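Local coordinates for protein enoyl CoA hydratase/isomerase (Crotonase) (Legionella pneumophila subsp. pneumophila, PDB 3I47) that probably hydrates enoyl-CoA thioesters or isomerises related acyl-CoA substrates, at residues Y8-K13 with D46-V51; S201-P205 with I256-N260. One frame throughout, in Å; residues are numbered along the deposited sequence.

Interaction 1 (Y8-K13 with D46-V51); sequences YEIQDK and DTNVRV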
loop_
_atom_site.group_PDB
_atom_site.type_symbol
_atom_site.label_atom_id
_atom_site.label_comp_id
_atom_site.label_asym_id
_atom_site.label_seq_id
_atom_site.Cartn_x
_atom_site.Cartn_y
_atom_site.Cartn_z
ATOM N N TYR A 8 -13.617 8.413 2.987
ATOM C CA TYR A 8 -12.959 8.622 1.697
ATOM C C TYR A 8 -13.050 10.080 1.304
ATOM O O TYR A 8 -14.149 10.642 1.237
ATOM C CB TYR A 8 -13.594 7.719 0.633
ATOM C CG TYR A 8 -13.014 7.864 -0.751
ATOM C CD1 TYR A 8 -11.639 7.743 -0.968
ATOM C CD2 TYR A 8 -13.844 8.109 -1.849
ATOM C CE1 TYR A 8 -11.099 7.884 -2.244
ATOM C CE2 TYR A 8 -13.319 8.243 -3.127
ATOM C CZ TYR A 8 -11.950 8.132 -3.315
ATOM O OH TYR A 8 -11.435 8.258 -4.584
ATOM N N GLU A 9 -11.898 10.703 1.061
ATOM C CA GLU A 9 -11.861 12.089 0.591
ATOM C C GLU A 9 -10.663 12.320 -0.317
ATOM O O GLU A 9 -9.688 11.568 -0.263
ATOM C CB GLU A 9 -11.869 13.090 1.756
ATOM C CG GLU A 9 -10.563 13.241 2.530
ATOM C CD GLU A 9 -10.589 14.423 3.498
ATOM O OE1 GLU A 9 -10.979 15.538 3.083
ATOM O OE2 GLU A 9 -10.212 14.241 4.676
ATOM N N ILE A 10 -10.762 13.351 -1.152
ATOM C CA ILE A 10 -9.675 13.747 -2.046
ATOM C C ILE A 10 -9.158 15.128 -1.643
ATOM O O ILE A 10 -9.948 16.065 -1.479
ATOM C CB ILE A 10 -10.136 13.753 -3.524
ATOM C CG1 ILE A 10 -10.622 12.361 -3.939
ATOM C CG2 ILE A 10 -9.011 14.236 -4.456
ATOM C CD1 ILE A 10 -11.486 12.360 -5.184
ATOM N N GLN A 11 -7.844 15.237 -1.451
ATOM C CA GLN A 11 -7.160 16.513 -1.196
ATOM C C GLN A 11 -5.993 16.666 -2.169
ATOM O O GLN A 11 -5.134 15.802 -2.205
ATOM C CB GLN A 11 -6.552 16.538 0.211
ATOM C CG GLN A 11 -7.510 16.543 1.388
ATOM C CD GLN A 11 -6.771 16.540 2.729
ATOM O OE1 GLN A 11 -5.610 16.954 2.820
ATOM N NE2 GLN A 11 -7.447 16.068 3.776
ATOM N N ASP A 12 -5.931 17.767 -2.923
ATOM C CA ASP A 12 -4.748 18.062 -3.775
ATOM C C ASP A 12 -4.214 16.818 -4.531
ATOM O O ASP A 12 -3.015 16.474 -4.453
ATOM C CB ASP A 12 -3.623 18.727 -2.942
ATOM C CG ASP A 12 -2.369 19.080 -3.779
ATOM O OD1 ASP A 12 -2.506 19.478 -4.961
ATOM O OD2 ASP A 12 -1.235 18.966 -3.248
ATOM N N LYS A 13 -5.125 16.154 -5.245
ATOM C CA LYS A 13 -4.838 14.986 -6.088
ATOM C C LYS A 13 -4.430 13.725 -5.323
ATOM O O LYS A 13 -3.978 12.747 -5.930
ATOM C CB LYS A 13 -3.825 15.327 -7.194
ATOM C CG LYS A 13 -4.284 16.505 -8.055
ATOM C CD LYS A 13 -3.423 16.680 -9.293
ATOM C CE LYS A 13 -3.928 17.843 -10.152
ATOM N NZ LYS A 13 -5.337 17.637 -10.638
ATOM N N ASP A 46 -10.559 7.401 -10.728
ATOM C CA ASP A 46 -10.825 8.844 -10.677
ATOM C C ASP A 46 -9.645 9.639 -11.234
ATOM O O ASP A 46 -8.571 9.661 -10.641
ATOM C CB ASP A 46 -11.115 9.279 -9.237
ATOM C CG ASP A 46 -11.663 10.699 -9.139
ATOM O OD1 ASP A 46 -11.565 11.477 -10.114
ATOM O OD2 ASP A 46 -12.198 11.041 -8.067
ATOM N N THR A 47 -9.856 10.307 -12.368
ATOM C CA THR A 47 -8.789 11.093 -12.985
ATOM C C THR A 47 -8.322 12.266 -12.115
ATOM O O THR A 47 -7.245 12.814 -12.353
ATOM C CB THR A 47 -9.174 11.617 -14.400
ATOM O OG1 THR A 47 -10.363 12.397 -14.307
ATOM C CG2 THR A 47 -9.394 10.466 -15.369
ATOM N N ASN A 48 -9.118 12.641 -11.113
ATOM C CA ASN A 48 -8.730 13.681 -10.153
ATOM C C ASN A 48 -7.735 13.202 -9.083
ATOM O O ASN A 48 -7.210 14.007 -8.309
ATOM C CB ASN A 48 -9.967 14.285 -9.484
ATOM C CG ASN A 48 -10.854 15.034 -10.466
ATOM O OD1 ASN A 48 -10.366 15.758 -11.338
ATOM N ND2 ASN A 48 -12.159 14.863 -10.328
ATOM N N VAL A 49 -7.490 11.894 -9.042
ATOM C CA VAL A 49 -6.586 11.289 -8.059
ATOM C C VAL A 49 -5.309 10.822 -8.745
ATOM O O VAL A 49 -5.368 10.102 -9.740
ATOM C CB VAL A 49 -7.274 10.094 -7.336
ATOM C CG1 VAL A 49 -6.287 9.353 -6.418
ATOM C CG2 VAL A 49 -8.453 10.580 -6.521
ATOM N N ARG A 50 -4.161 11.244 -8.216
ATOM C CA ARG A 50 -2.865 10.769 -8.687
ATOM C C ARG A 50 -2.216 9.805 -7.716
ATOM O O ARG A 50 -1.474 8.921 -8.145
ATOM C CB ARG A 50 -1.900 11.929 -8.952
ATOM C CG ARG A 50 -2.241 12.750 -10.186
ATOM C CD ARG A 50 -1.253 13.873 -10.393
ATOM N NE ARG A 50 -1.645 14.706 -11.538
ATOM C CZ ARG A 50 -1.096 15.880 -11.837
ATOM N NH1 ARG A 50 -0.121 16.375 -11.082
ATOM N NH2 ARG A 50 -1.544 16.569 -12.878
ATOM N N VAL A 51 -2.459 9.988 -6.417
ATOM C CA VAL A 51 -1.795 9.165 -5.385
ATOM C C VAL A 51 -2.867 8.685 -4.420
ATOM O O VAL A 51 -3.782 9.439 -4.101
ATOM C CB VAL A 51 -0.713 9.981 -4.622
ATOM C CG1 VAL A 51 -0.076 9.175 -3.459
ATOM C CG2 VAL A 51 0.387 10.482 -5.594
HETATM O O HOH W 1 -13.147 9.092 -6.413
HETATM O O HOH W 2 -5.134 14.675 -11.455
#

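Interaction 2 (S201-P205 with I256-N260); sequences SNNAP and IPNWN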
loop_
_atom_site.group_PDB
_atom_site.type_symbol
_atom_site.label_atom_id
_atom_site.label_comp_id
_atom_site.label_asym_id
_atom_site.label_seq_id
_atom_site.Cartn_x
_atom_site.Cartn_y
_atom_site.Cartn_z
ATOM N N SER A 201 2.468 13.550 -6.035
ATOM C CA SER A 201 1.338 13.968 -6.882
ATOM C C SER A 201 1.704 15.169 -7.745
ATOM O O SER A 201 1.043 15.434 -8.744
ATOM C CB SER A 201 0.077 14.259 -6.052
ATOM O OG SER A 201 0.144 15.527 -5.420
ATOM N N ASN A 202 2.765 15.869 -7.363
ATOM C CA ASN A 202 3.219 17.022 -8.141
ATOM C C ASN A 202 4.353 16.731 -9.117
ATOM O O ASN A 202 4.767 17.608 -9.890
ATOM C CB ASN A 202 3.507 18.214 -7.223
ATOM C CG ASN A 202 2.243 18.756 -6.581
ATOM O OD1 ASN A 202 1.235 18.987 -7.260
ATOM N ND2 ASN A 202 2.277 18.941 -5.273
ATOM N N ASN A 203 4.847 15.500 -9.113
ATOM C CA ASN A 203 5.759 15.069 -10.167
ATOM C C ASN A 203 4.939 14.799 -11.434
ATOM O O ASN A 203 3.714 14.629 -11.370
ATOM C CB ASN A 203 6.548 13.820 -9.747
ATOM C CG ASN A 203 7.533 14.087 -8.602
ATOM O OD1 ASN A 203 7.881 13.176 -7.834
ATOM N ND2 ASN A 203 7.975 15.327 -8.479
ATOM N N ALA A 204 5.603 14.767 -12.588
ATOM C CA ALA A 204 4.895 14.552 -13.856
ATOM C C ALA A 204 4.101 13.254 -13.816
ATOM O O ALA A 204 4.646 12.195 -13.568
ATOM C CB ALA A 204 5.873 14.544 -15.011
ATOM N N PRO A 205 2.784 13.337 -14.047
ATOM C CA PRO A 205 1.935 12.184 -13.742
ATOM C C PRO A 205 2.176 10.957 -14.615
ATOM O O PRO A 205 2.187 9.834 -14.098
ATOM C CB PRO A 205 0.510 12.730 -13.931
ATOM C CG PRO A 205 0.668 13.941 -14.775
ATOM C CD PRO A 205 2.000 14.529 -14.395
ATOM N N ILE A 256 7.082 26.866 -14.230
ATOM C CA ILE A 256 6.302 25.775 -13.638
ATOM C C ILE A 256 5.708 24.881 -14.733
ATOM O O ILE A 256 5.038 25.371 -15.640
ATOM C CB ILE A 256 5.184 26.310 -12.681
ATOM C CG1 ILE A 256 5.775 27.228 -11.594
ATOM C CG2 ILE A 256 4.368 25.159 -12.068
ATOM C CD1 ILE A 256 6.911 26.612 -10.749
ATOM N N PRO A 257 5.972 23.560 -14.664
ATOM C CA PRO A 257 5.400 22.637 -15.652
ATOM C C PRO A 257 3.872 22.578 -15.594
ATOM O O PRO A 257 3.288 22.748 -14.516
ATOM C CB PRO A 257 6.013 21.284 -15.270
ATOM C CG PRO A 257 6.543 21.460 -13.878
ATOM C CD PRO A 257 6.934 22.890 -13.771
ATOM N N ASN A 258 3.240 22.323 -16.741
ATOM C CA ASN A 258 1.778 22.446 -16.859
ATOM C C ASN A 258 0.951 21.375 -16.147
ATOM O O ASN A 258 -0.267 21.518 -16.007
ATOM C CB ASN A 258 1.328 22.618 -18.323
ATOM C CG ASN A 258 1.603 21.391 -19.201
ATOM O OD1 ASN A 258 1.662 21.515 -20.429
ATOM N ND2 ASN A 258 1.756 20.219 -18.594
ATOM N N TRP A 259 1.610 20.310 -15.695
ATOM C CA TRP A 259 0.922 19.268 -14.941
ATOM C C TRP A 259 0.633 19.701 -13.508
ATOM O O TRP A 259 -0.123 19.034 -12.796
ATOM C CB TRP A 259 1.685 17.938 -14.984
ATOM C CG TRP A 259 3.075 17.962 -14.402
ATOM C CD1 TRP A 259 3.408 17.946 -13.082
ATOM C CD2 TRP A 259 4.313 17.966 -15.127
ATOM N NE1 TRP A 259 4.773 17.952 -12.931
ATOM C CE2 TRP A 259 5.355 17.966 -14.170
ATOM C CE3 TRP A 259 4.641 17.973 -16.490
ATOM C CZ2 TRP A 259 6.709 17.973 -14.529
ATOM C CZ3 TRP A 259 5.986 17.979 -16.848
ATOM C CH2 TRP A 259 7.002 17.979 -15.867
ATOM N N ASN A 260 1.237 20.816 -13.095
ATOM C CA ASN A 260 0.938 21.440 -11.802
ATOM C C ASN A 260 0.191 22.766 -11.953
ATOM O O ASN A 260 0.187 23.363 -13.032
ATOM C CB ASN A 260 2.220 21.647 -10.991
ATOM C CG ASN A 260 2.828 20.337 -10.509
ATOM O OD1 ASN A 260 4.043 20.248 -10.301
ATOM N ND2 ASN A 260 1.994 19.315 -10.346
#

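Interaction 1 (Y8-K13 with D46-V51)
The carbonyl oxygen of K13 is gripped by two backbone N-H groups from the facing segment. The bond from R50 N to K13 O is short, 2.7 Å. The one from V51 N to K13 O is 3.2 Å. Beside them, K13 CA sits 3.4 Å from N48 O in a CA-H...O contact.

The side chains of K13 and R50 run side by side and point the same way. K13 CD lies over one face of the R50 guanidinium, offset toward its rim, at 3.5 Å from R50 NE. The K13 chain then bends at its last torsion (chi4 -61°), which leaves K13 NZ 4.5 Å from R50 NH2. Partners on both groups probably ease these like charges. K13 NZ meets a water that also binds T47 O, and R50 NH1 and NH2 are held by S201 O and W259 O.

Earlier in the segment, on the strand itself, I10 CD1 packs on V49 CG2 at 3.8 Å and also comes close to D46 OD2. A second water, at the edge of the Y8 ring and in its plane, bridges Y8 OH to D46 OD2. The other carboxylate oxygen, D46 OD1, accepts from N48 N at 2.9 Å. This is an Asx turn, set within the type I turn D46-V49.

The contact joins edge strand 6-11 and the turn that leads to strand 14-19 to the loop between helix 30-45 and strand 51-56. Strand 14-19 lies between the two strands in the sheet. Y8 also packs on helix 30-45, and V51 on helix 189-201.

Interaction 2 (S201-P205 with I256-N260)
W259 meets A204 by a CH-pi contact. A204 CB stands 3.5 Å from the centroid of the six-membered ring, almost straight above it. P257 CB, from the same segment as the tryptophan, covers the opposite face nearer the rim. The indole is therefore sandwiched between an alanine and a proline.

Apolar packing continues at the base of the side chain. P205 CD touches W259 CB at 3.5 Å. The tryptophan side chain already leaves toward the facing loop. Its first torsion (chi1 61°) sets CG between the backbone N and the carbonyl carbon and lays the ring along A204.

The polar contacts gather on the carbonyl of N202. W259 NE1 donates to N202 O at 3.1 Å, with an N-H...O angle of 137°. The oxygen is near the indole plane. The bond is bent at the hydrogen, and its donor stands well above the carbonyl plane. A bond from N260 ND2 to the same oxygen is weak and doubtful, because N260 OD1 also crowds N202 O. The side-chain amides of N202 and N260 cross almost at right angles, their planes 86° apart.

Within 256-260, N260 N bonds back to P257 O and closes a type I turn. N258 N is held by E246 of helix 242-253, and E243 of that helix touches W259, A204 and P205.

A204 occupies the N-cap position of helix 205-218. The contact thus joins the loop between helices 189-201 and 205-218 to the tail that follows helix 242-253. It is a surface contact in the helical C-terminal part of a crotonase fold.

Interaction 1 is partly buried at the edge of the six-stranded sheet, whereas interaction 2 lies at the surface among the C-terminal helices. Their centres are about 14 Å apart, and R50 joins them. Its guanidinium bonds to a backbone carbonyl on each segment of interaction 2. The chemistry differs with place. At 8-13 with 46-51, paired backbone bonds and water bridges tie a strand end to a turn. In interaction 2 an indole gives the largest single share of the contact, and its polar bonds come from side chains. A weak hydrogen bond between D12 O and S201 OG is a further tie between the two.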